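PDB 5H9D: heptaprenyl diphosphate synthase (HEPPP synthase) subunit 1 family protein, which probably pairs with a catalytic prenyl diphosphate synthase subunit to make heptaprenyl diphosphate, a C35 prenyl chain of the kind used in menaquinone synthesis. Local coordinates for residues C[79-82]-C[83-87]; C[125-128]-C[129-133]; C[176-179]-C[180-183]. One frame throughout, in Å; residues are numbered along the deposited sequence.

Interaction 1 of 3, residues C[79-82]-C[83-87]; sequences AHFY and TLLAE
Ala79 O accepts a weak backbone hydrogen bond from Thr83 N, within helix 70-88. One residue on, the carbonyl of His80 receives the hydroxyl of Thr83; the modelled OG1-to-O distance of 2.5 Å is very short and doubtful. The His80 imidazole meets this same OG1 at its edge, in the ring plane, while Leu84 CD2 lies 4.0 Å above one face, offset toward the rim. Phe81 follows with CG anti to the backbone N (chi1 164°), which sets CG beside the carbonyl carbon and brings the ring to Leu85. The two side chains meet at a slant, Phe81 CZ 3.4 Å from Leu85 CD2, and Leu85 N also donates to Phe81 O at 3.0 Å. The Tyr82 and Leu85 side chains cross at about a right angle, with Tyr82 CD1 4.1 Å from Leu85 CB at the ring edge, and Tyr82 O takes the N-H of Ala86 at 2.7 Å. Tyr82 OH is hydrogen-bonded to His130 of the farnesyl pyrophosphate synthetase chain. Helix 70-88 thus lies between helices 91-112 and 43-65 of its own chain and that partner chain: Phe81 packs on both helices, Leu84 on 43-65, and Ala79, Thr83 and Ala86 on the partner.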
ATOM      1  N   ALA C  79       2.996  -1.076   7.525  1.00 57.24           N
ATOM      2  CA  ALA C  79       4.105  -1.523   6.698  1.00 58.25           C
ATOM      3  C   ALA C  79       5.259  -1.805   7.655  1.00 59.65           C
ATOM      4  O   ALA C  79       6.043  -2.737   7.457  1.00 60.88           O
ATOM      5  CB  ALA C  79       4.485  -0.448   5.680  1.00 54.21           C
ATOM      6  N   HIS C  80       5.342  -1.011   8.716  1.00 61.15           N
ATOM      7  CA  HIS C  80       6.389  -1.218   9.687  1.00 62.55           C
ATOM      8  C   HIS C  80       6.284  -2.641  10.226  1.00 62.66           C
ATOM      9  O   HIS C  80       7.283  -3.340  10.343  1.00 62.41           O
ATOM     10  CB  HIS C  80       6.282  -0.206  10.827  1.00 64.37           C
ATOM     11  CG  HIS C  80       7.323  -0.400  11.885  1.00 67.65           C
ATOM     12  ND1 HIS C  80       8.440  -1.188  11.688  1.00 66.83           N
ATOM     13  CD2 HIS C  80       7.416   0.074  13.151  1.00 67.10           C
ATOM     14  CE1 HIS C  80       9.173  -1.193  12.786  1.00 67.13           C
ATOM     15  NE2 HIS C  80       8.574  -0.437  13.689  1.00 67.66           N
ATOM     16  N   PHE C  81       5.065  -3.061  10.538  1.00 62.91           N
ATOM     17  CA  PHE C  81       4.798  -4.405  11.045  1.00 64.56           C
ATOM     18  C   PHE C  81       5.414  -5.525  10.211  1.00 65.36           C
ATOM     19  O   PHE C  81       5.791  -6.562  10.759  1.00 64.19           O
ATOM     20  CB  PHE C  81       3.277  -4.637  11.121  1.00 65.97           C
ATOM     21  CG  PHE C  81       2.868  -6.098  11.269  1.00 67.37           C
ATOM     22  CD1 PHE C  81       2.738  -6.683  12.532  1.00 68.20           C
ATOM     23  CD2 PHE C  81       2.558  -6.868  10.146  1.00 67.49           C
ATOM     24  CE1 PHE C  81       2.305  -7.993  12.674  1.00 66.10           C
ATOM     25  CE2 PHE C  81       2.124  -8.180  10.280  1.00 67.31           C
ATOM     26  CZ  PHE C  81       1.995  -8.742  11.555  1.00 67.44           C
ATOM     27  N   TYR C  82       5.502  -5.330   8.895  1.00 66.19           N
ATOM     28  CA  TYR C  82       6.031  -6.376   8.019  1.00 67.80           C
ATOM     29  C   TYR C  82       7.561  -6.397   7.914  1.00 67.86           C
ATOM     30  O   TYR C  82       8.167  -7.465   7.777  1.00 67.00           O
ATOM     31  CB  TYR C  82       5.327  -6.281   6.643  1.00 68.44           C
ATOM     32  CG  TYR C  82       5.813  -7.183   5.505  1.00 69.69           C
ATOM     33  CD1 TYR C  82       6.289  -8.489   5.727  1.00 68.59           C
ATOM     34  CD2 TYR C  82       5.712  -6.747   4.183  1.00 70.25           C
ATOM     35  CE1 TYR C  82       6.637  -9.321   4.656  1.00 66.66           C
ATOM     36  CE2 TYR C  82       6.052  -7.573   3.113  1.00 69.39           C
ATOM     37  CZ  TYR C  82       6.509  -8.849   3.348  1.00 67.90           C
ATOM     38  OH  TYR C  82       6.804  -9.620   2.242  1.00 66.65           O
ATOM     39  N   THR C  83       8.192  -5.232   7.984  1.00 68.75           N
ATOM     40  CA  THR C  83       9.648  -5.203   7.942  1.00 69.60           C
ATOM     41  C   THR C  83      10.063  -6.032   9.143  1.00 70.41           C
ATOM     42  O   THR C  83      11.092  -6.704   9.129  1.00 70.55           O
ATOM     43  CB  THR C  83      10.182  -3.788   8.116  1.00 69.62           C
ATOM     44  OG1 THR C  83       9.440  -3.128   9.146  1.00 70.29           O
ATOM     45  CG2 THR C  83      10.059  -3.016   6.818  1.00 69.86           C
ATOM     46  N   LEU C  84       9.213  -5.963  10.168  1.00 71.51           N
ATOM     47  CA  LEU C  84       9.345  -6.663  11.438  1.00 71.45           C
ATOM     48  C   LEU C  84       9.071  -8.162  11.251  1.00 73.11           C
ATOM     49  O   LEU C  84       9.800  -8.993  11.786  1.00 75.54           O
ATOM     50  CB  LEU C  84       8.357  -6.075  12.436  1.00 70.77           C
ATOM     51  CG  LEU C  84       8.847  -5.491  13.763  1.00 72.22           C
ATOM     52  CD1 LEU C  84      10.111  -4.657  13.566  1.00 72.34           C
ATOM     53  CD2 LEU C  84       7.712  -4.648  14.362  1.00 71.79           C
ATOM     54  N   LEU C  85       8.026  -8.533  10.518  1.00 72.99           N
ATOM     55  CA  LEU C  85       7.810  -9.960  10.300  1.00 72.58           C
ATOM     56  C   LEU C  85       9.044 -10.421   9.527  1.00 73.02           C
ATOM     57  O   LEU C  85       9.495 -11.559   9.661  1.00 71.93           O
ATOM     58  CB  LEU C  85       6.571 -10.240   9.443  1.00 71.54           C
ATOM     59  CG  LEU C  85       5.142  -9.978   9.927  1.00 72.27           C
ATOM     60  CD1 LEU C  85       4.219 -10.614   8.921  1.00 70.82           C
ATOM     61  CD2 LEU C  85       4.874 -10.545  11.331  1.00 71.22           C
ATOM     62  N   ALA C  86       9.578  -9.511   8.713  1.00 74.81           N
ATOM     63  CA  ALA C  86      10.754  -9.776   7.887  1.00 75.98           C
ATOM     64  C   ALA C  86      11.996 -10.171   8.691  1.00 76.93           C
ATOM     65  O   ALA C  86      12.693 -11.121   8.314  1.00 76.31           O
ATOM     66  CB  ALA C  86      11.063  -8.571   7.017  1.00 74.80           C
ATOM     67  N   GLU C  87      12.288  -9.461   9.784  1.00 77.75           N
ATOM     68  CA  GLU C  87      13.459  -9.832  10.582  1.00 79.44           C
ATOM     69  C   GLU C  87      13.191 -11.038  11.488  1.00 80.05           C
ATOM     70  O   GLU C  87      14.137 -11.725  11.880  1.00 80.80           O
ATOM     71  CB  GLU C  87      14.004  -8.645  11.399  1.00 79.16           C
ATOM     72  CG  GLU C  87      13.032  -7.954  12.309  1.00 79.85           C
ATOM     73  CD  GLU C  87      13.451  -6.513  12.614  1.00 82.64           C
ATOM     74  OE1 GLU C  87      13.489  -5.685  11.654  1.00 82.89           O
ATOM     75  OE2 GLU C  87      13.739  -6.205  13.804  1.00 81.80           O
TER

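Interaction 2 of 3, residues C[125-128]-C[129-133]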
ATOM      1  N   ILE C 125     -15.894 -10.531  19.045  1.00 54.88           N
ATOM      2  CA  ILE C 125     -15.214  -9.699  20.033  1.00 54.40           C
ATOM      3  C   ILE C 125     -14.012 -10.387  20.676  1.00 55.89           C
ATOM      4  O   ILE C 125     -12.950  -9.791  20.817  1.00 57.26           O
ATOM      5  CB  ILE C 125     -16.178  -9.272  21.144  1.00 52.37           C
ATOM      6  CG1 ILE C 125     -17.226  -8.331  20.575  1.00 53.22           C
ATOM      7  CG2 ILE C 125     -15.434  -8.576  22.260  1.00 49.18           C
ATOM      8  CD1 ILE C 125     -18.277  -7.978  21.582  1.00 56.95           C
ATOM      9  N   VAL C 126     -14.164 -11.643  21.066  1.00 55.69           N
ATOM     10  CA  VAL C 126     -13.045 -12.319  21.691  1.00 54.90           C
ATOM     11  C   VAL C 126     -11.893 -12.339  20.713  1.00 55.79           C
ATOM     12  O   VAL C 126     -10.778 -11.950  21.069  1.00 55.52           O
ATOM     13  CB  VAL C 126     -13.424 -13.754  22.144  1.00 53.92           C
ATOM     14  CG1 VAL C 126     -12.174 -14.521  22.581  1.00 53.11           C
ATOM     15  CG2 VAL C 126     -14.408 -13.662  23.316  1.00 49.49           C
ATOM     16  N   LYS C 127     -12.197 -12.761  19.477  1.00 56.10           N
ATOM     17  CA  LYS C 127     -11.244 -12.859  18.373  1.00 54.68           C
ATOM     18  C   LYS C 127     -10.572 -11.521  18.151  1.00 56.35           C
ATOM     19  O   LYS C 127      -9.342 -11.406  18.283  1.00 57.90           O
ATOM     20  CB  LYS C 127     -11.950 -13.239  17.071  1.00 55.23           C
ATOM     21  CG  LYS C 127     -12.530 -14.636  16.969  1.00 54.18           C
ATOM     22  CD  LYS C 127     -11.525 -15.642  16.554  1.00 51.81           C
ATOM     23  CE  LYS C 127     -12.233 -16.920  16.221  1.00 53.97           C
ATOM     24  NZ  LYS C 127     -12.131 -17.229  14.756  1.00 57.77           N
ATOM     25  N   ILE C 128     -11.363 -10.509  17.802  1.00 53.52           N
ATOM     26  CA  ILE C 128     -10.775  -9.202  17.569  1.00 55.12           C
ATOM     27  C   ILE C 128      -9.868  -8.779  18.744  1.00 58.14           C
ATOM     28  O   ILE C 128      -8.752  -8.269  18.550  1.00 59.23           O
ATOM     29  CB  ILE C 128     -11.858  -8.117  17.369  1.00 53.74           C
ATOM     30  CG1 ILE C 128     -12.537  -8.286  16.016  1.00 52.38           C
ATOM     31  CG2 ILE C 128     -11.267  -6.754  17.519  1.00 49.86           C
ATOM     32  CD1 ILE C 128     -13.768  -7.388  15.843  1.00 51.39           C
ATOM     33  N   GLU C 129     -10.320  -9.024  19.967  1.00 59.27           N
ATOM     34  CA  GLU C 129      -9.547  -8.606  21.118  1.00 59.48           C
ATOM     35  C   GLU C 129      -8.392  -9.469  21.618  1.00 58.93           C
ATOM     36  O   GLU C 129      -7.567  -8.982  22.352  1.00 58.04           O
ATOM     37  CB  GLU C 129     -10.485  -8.350  22.260  1.00 60.06           C
ATOM     38  CG  GLU C 129     -10.167  -7.077  22.934  1.00 64.80           C
ATOM     39  CD  GLU C 129     -10.531  -5.890  22.090  1.00 67.41           C
ATOM     40  OE1 GLU C 129     -11.734  -5.756  21.746  1.00 65.48           O
ATOM     41  OE2 GLU C 129      -9.608  -5.097  21.776  1.00 69.29           O
ATOM     42  N   THR C 130      -8.310 -10.724  21.193  1.00 59.26           N
ATOM     43  CA  THR C 130      -7.269 -11.642  21.664  1.00 59.09           C
ATOM     44  C   THR C 130      -6.430 -12.316  20.581  1.00 60.31           C
ATOM     45  O   THR C 130      -5.299 -12.724  20.829  1.00 58.11           O
ATOM     46  CB  THR C 130      -7.901 -12.793  22.512  1.00 59.17           C
ATOM     47  OG1 THR C 130      -8.879 -13.494  21.723  1.00 57.52           O
ATOM     48  CG2 THR C 130      -8.568 -12.244  23.762  1.00 55.71           C
ATOM     49  N   LEU C 131      -7.009 -12.431  19.387  1.00 63.41           N
ATOM     50  CA  LEU C 131      -6.380 -13.078  18.239  1.00 63.85           C
ATOM     51  C   LEU C 131      -4.924 -12.731  18.006  1.00 66.45           C
ATOM     52  O   LEU C 131      -4.104 -13.639  17.910  1.00 69.46           O
ATOM     53  CB  LEU C 131      -7.191 -12.782  16.988  1.00 63.47           C
ATOM     54  CG  LEU C 131      -7.105 -13.764  15.817  1.00 64.78           C
ATOM     55  CD1 LEU C 131      -7.333 -15.198  16.314  1.00 63.95           C
ATOM     56  CD2 LEU C 131      -8.148 -13.378  14.750  1.00 62.17           C
ATOM     57  N   PHE C 132      -4.560 -11.454  17.918  1.00 66.64           N
ATOM     58  CA  PHE C 132      -3.148 -11.174  17.688  1.00 69.05           C
ATOM     59  C   PHE C 132      -2.253 -11.684  18.797  1.00 70.59           C
ATOM     60  O   PHE C 132      -1.268 -12.349  18.525  1.00 71.21           O
ATOM     61  CB  PHE C 132      -2.886  -9.690  17.444  1.00 69.49           C
ATOM     62  CG  PHE C 132      -3.456  -9.194  16.150  1.00 69.71           C
ATOM     63  CD1 PHE C 132      -3.555 -10.053  15.051  1.00 67.53           C
ATOM     64  CD2 PHE C 132      -3.937  -7.887  16.036  1.00 68.92           C
ATOM     65  CE1 PHE C 132      -4.128  -9.628  13.870  1.00 68.24           C
ATOM     66  CE2 PHE C 132      -4.510  -7.456  14.851  1.00 69.64           C
ATOM     67  CZ  PHE C 132      -4.608  -8.333  13.764  1.00 69.47           C
ATOM     68  N   PRO C 133      -2.563 -11.364  20.060  1.00 71.71           N
ATOM     69  CA  PRO C 133      -1.673 -11.888  21.102  1.00 72.89           C
ATOM     70  C   PRO C 133      -1.785 -13.406  21.240  1.00 74.62           C
ATOM     71  O   PRO C 133      -0.775 -14.087  21.399  1.00 75.17           O
ATOM     72  CB  PRO C 133      -2.107 -11.132  22.364  1.00 71.71           C
ATOM     73  CG  PRO C 133      -3.486 -10.662  22.057  1.00 72.54           C
ATOM     74  CD  PRO C 133      -3.444 -10.314  20.592  1.00 72.80           C
TER
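With chi1 at 58°, Thr130 holds OG1 between its own backbone N and carbonyl carbon, while Val126, at chi1 170°, swings CG1 round beside its carbonyl; the hydroxyl and this methyl come to 3.6 Å between OG1 and CG1. The result is the classic threonine side-chain bond within an alpha helix: OG1 donates to Val126 O, one turn back, at 2.5 Å. It arrives well above the carbonyl plane, not on a lone pair, and the backbone N of Thr130 reaches the same oxygen only in a weak bond. A regular helical bond precedes it, Glu129 N to Ile125 O at 2.9 Å. Further on the helix kinks, for the N atoms of Phe132 and Pro133 lack bonds to the preceding turn, and a proline has no N-H to give. The charged ends have partners elsewhere in the chain: Glu129, bent at chi2, bridges to Lys166 and bonds Tyr168 OH, and Lys127 NZ pairs with Glu103 of helix 91-112. Thr130 and Val126 also pack on Tyr150, joining helix 118-140 to helix 150-153 in this all-helical fold. Facing helix 91-112, the Lys127 chain touches Leu131 only lightly, with Lys127 CD 4.2 Å from Leu131 CD1.

Interaction 3 of 3, residues C[176-179]-C[180-183]; sequences YLHD and IQKS
Asp179 O is gripped by three donors, all from Lys182 and Ser183, the last two residues of 180-183. Ser183 N gives a nearly straight bond (165°), 2.6 Å to Asp179 O, and approaches nearly along the C=O axis. Ser183 OG reaches the same Asp179 O at 2.7 Å, helped by a chi1 of 64° that folds the hydroxyl back over its own backbone. Lys182 N completes the set at 2.8 Å from Asp179 O, and it and OG approach out of the carbonyl plane, from opposite faces. One turn earlier Tyr176 O accepts two bonds, from Ile180 N at 3.0 Å and from Asp179 N on the opposite face of its plane. Beside this polar core the extended Gln181 side chain crosses Leu177, its CD 3.4 Å from Leu177 CD1, and runs alongside His178 in the same direction, the imidazole and amide planes standing nearly perpendicular (85°). Leu177 CG lies over one face of that imidazole, offset toward the rim, and ND1 is hydrogen-bonded to Lys174 O. Leu177 and Gln181 also touch Lys166 of a nearby loop. The carboxylate of Asp179 and the ammonium of Lys182 do not meet, OD1 and NZ being 5.5 Å apart, so their attraction is probably modest. Polar contacts where helix 174-180 gives way to loop thus centre on backbone carbonyls, chiefly Asp179 O, and not on a direct Asp179-Lys182 salt bridge.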
ATOM      1  N   TYR C 176     -25.989  -1.710  24.197  1.00101.09           N
ATOM      2  CA  TYR C 176     -25.588  -2.928  23.487  1.00101.48           C
ATOM      3  C   TYR C 176     -24.261  -3.446  24.024  1.00100.97           C
ATOM      4  O   TYR C 176     -24.198  -4.309  24.888  1.00100.85           O
ATOM      5  CB  TYR C 176     -25.319  -2.643  22.014  1.00102.98           C
ATOM      6  CG  TYR C 176     -26.465  -2.468  21.059  1.00104.50           C
ATOM      7  CD1 TYR C 176     -27.349  -3.506  20.790  1.00105.99           C
ATOM      8  CD2 TYR C 176     -26.552  -1.314  20.281  1.00105.36           C
ATOM      9  CE1 TYR C 176     -28.282  -3.400  19.756  1.00107.24           C
ATOM     10  CE2 TYR C 176     -27.467  -1.195  19.254  1.00106.53           C
ATOM     11  CZ  TYR C 176     -28.329  -2.238  18.990  1.00107.54           C
ATOM     12  OH  TYR C 176     -29.223  -2.118  17.948  1.00108.68           O
ATOM     13  N   LEU C 177     -23.205  -2.880  23.452  1.00100.56           N
ATOM     14  CA  LEU C 177     -21.821  -3.204  23.743  1.00100.68           C
ATOM     15  C   LEU C 177     -21.504  -3.584  25.160  1.00101.09           C
ATOM     16  O   LEU C 177     -20.945  -4.643  25.411  1.00100.52           O
ATOM     17  CB  LEU C 177     -20.920  -2.036  23.328  1.00100.76           C
ATOM     18  CG  LEU C 177     -19.504  -2.014  23.909  1.00100.84           C
ATOM     19  CD1 LEU C 177     -18.845  -3.371  23.739  1.00101.79           C
ATOM     20  CD2 LEU C 177     -18.690  -0.940  23.234  1.00101.13           C
ATOM     21  N   HIS C 178     -21.839  -2.705  26.089  1.00103.13           N
ATOM     22  CA  HIS C 178     -21.551  -2.956  27.485  1.00104.91           C
ATOM     23  C   HIS C 178     -22.281  -4.203  27.989  1.00104.73           C
ATOM     24  O   HIS C 178     -21.863  -4.814  28.966  1.00104.27           O
ATOM     25  CB  HIS C 178     -21.878  -1.695  28.298  1.00107.65           C
ATOM     26  CG  HIS C 178     -21.158  -0.466  27.809  1.00110.29           C
ATOM     27  ND1 HIS C 178     -21.570   0.258  26.708  1.00111.52           N
ATOM     28  CD2 HIS C 178     -20.019   0.131  28.239  1.00111.23           C
ATOM     29  CE1 HIS C 178     -20.720   1.244  26.482  1.00111.82           C
ATOM     30  NE2 HIS C 178     -19.769   1.190  27.397  1.00112.09           N
ATOM     31  N   ASP C 179     -23.350  -4.593  27.298  1.00105.27           N
ATOM     32  CA  ASP C 179     -24.096  -5.796  27.653  1.00105.91           C
ATOM     33  C   ASP C 179     -23.503  -7.047  26.971  1.00106.09           C
ATOM     34  O   ASP C 179     -23.137  -7.993  27.661  1.00105.97           O
ATOM     35  CB  ASP C 179     -25.584  -5.648  27.302  1.00107.31           C
ATOM     36  CG  ASP C 179     -26.351  -4.776  28.308  1.00109.16           C
ATOM     37  OD1 ASP C 179     -26.308  -5.063  29.529  1.00109.19           O
ATOM     38  OD2 ASP C 179     -27.012  -3.804  27.881  1.00110.71           O
ATOM     39  N   ILE C 180     -23.389  -7.071  25.638  1.00106.41           N
ATOM     40  CA  ILE C 180     -22.810  -8.252  24.979  1.00106.95           C
ATOM     41  C   ILE C 180     -21.355  -8.498  25.388  1.00108.73           C
ATOM     42  O   ILE C 180     -20.788  -9.544  25.075  1.00109.51           O
ATOM     43  CB  ILE C 180     -22.905  -8.233  23.375  1.00104.31           C
ATOM     44  CG1 ILE C 180     -22.504  -6.890  22.780  1.00102.60           C
ATOM     45  CG2 ILE C 180     -24.314  -8.563  22.919  1.00104.62           C
ATOM     46  CD1 ILE C 180     -23.062  -6.680  21.365  1.00 98.07           C
ATOM     47  N   GLN C 181     -20.756  -7.551  26.101  1.00111.04           N
ATOM     48  CA  GLN C 181     -19.368  -7.715  26.540  1.00113.66           C
ATOM     49  C   GLN C 181     -19.303  -7.905  28.042  1.00115.44           C
ATOM     50  O   GLN C 181     -18.220  -7.973  28.627  1.00114.73           O
ATOM     51  CB  GLN C 181     -18.512  -6.514  26.155  1.00113.64           C
ATOM     52  CG  GLN C 181     -18.693  -5.317  27.041  1.00114.03           C
ATOM     53  CD  GLN C 181     -17.619  -4.283  26.806  1.00114.94           C
ATOM     54  OE1 GLN C 181     -17.641  -3.203  27.394  1.00116.52           O
ATOM     55  NE2 GLN C 181     -16.662  -4.611  25.947  1.00114.99           N
ATOM     56  N   LYS C 182     -20.477  -7.944  28.661  1.00117.87           N
ATOM     57  CA  LYS C 182     -20.597  -8.185  30.091  1.00119.90           C
ATOM     58  C   LYS C 182     -21.206  -9.577  30.108  1.00120.44           C
ATOM     59  O   LYS C 182     -20.839 -10.429  30.918  1.00120.63           O
ATOM     60  CB  LYS C 182     -21.551  -7.180  30.753  1.00121.03           C
ATOM     61  CG  LYS C 182     -21.545  -7.250  32.288  1.00122.17           C
ATOM     62  CD  LYS C 182     -22.443  -6.190  32.947  1.00122.67           C
ATOM     63  CE  LYS C 182     -21.898  -4.769  32.771  1.00121.80           C
ATOM     64  NZ  LYS C 182     -22.697  -3.747  33.505  1.00120.33           N
ATOM     65  N   SER C 183     -22.125  -9.797  29.171  1.00121.06           N
ATOM     66  CA  SER C 183     -22.789 -11.080  29.026  1.00121.57           C
ATOM     67  C   SER C 183     -21.908 -12.012  28.205  1.00122.08           C
ATOM     68  O   SER C 183     -22.363 -12.620  27.240  1.00122.60           O
ATOM     69  CB  SER C 183     -24.156 -10.915  28.345  1.00121.49           C
ATOM     70  OG  SER C 183     -24.024 -10.435  27.021  1.00121.87           O
TER

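Overall arrangement
The three contacts follow one another along the chain, on helix 70-88, on helix 118-140, and where helix 174-180 runs out into loop. Interaction 2 lies nearest the middle, about 7 Å from the chain's centre; interactions 1 and 3 have centres about 35 Å apart. None touches another, yet shared neighbours link them. Phe81 of interaction 1 and Phe132 of interaction 2 both pack on Ile51 and Ile101, while Lys166 is salt-bridged to Glu129 and touched by Leu177 and Gln181 of interaction 3. Only interaction 1 meets the farnesyl pyrophosphate synthetase chain, so of the three contacts the one at the subunit interface and the one at the end of helix 174-180 lie on opposite sides of the chain's centre.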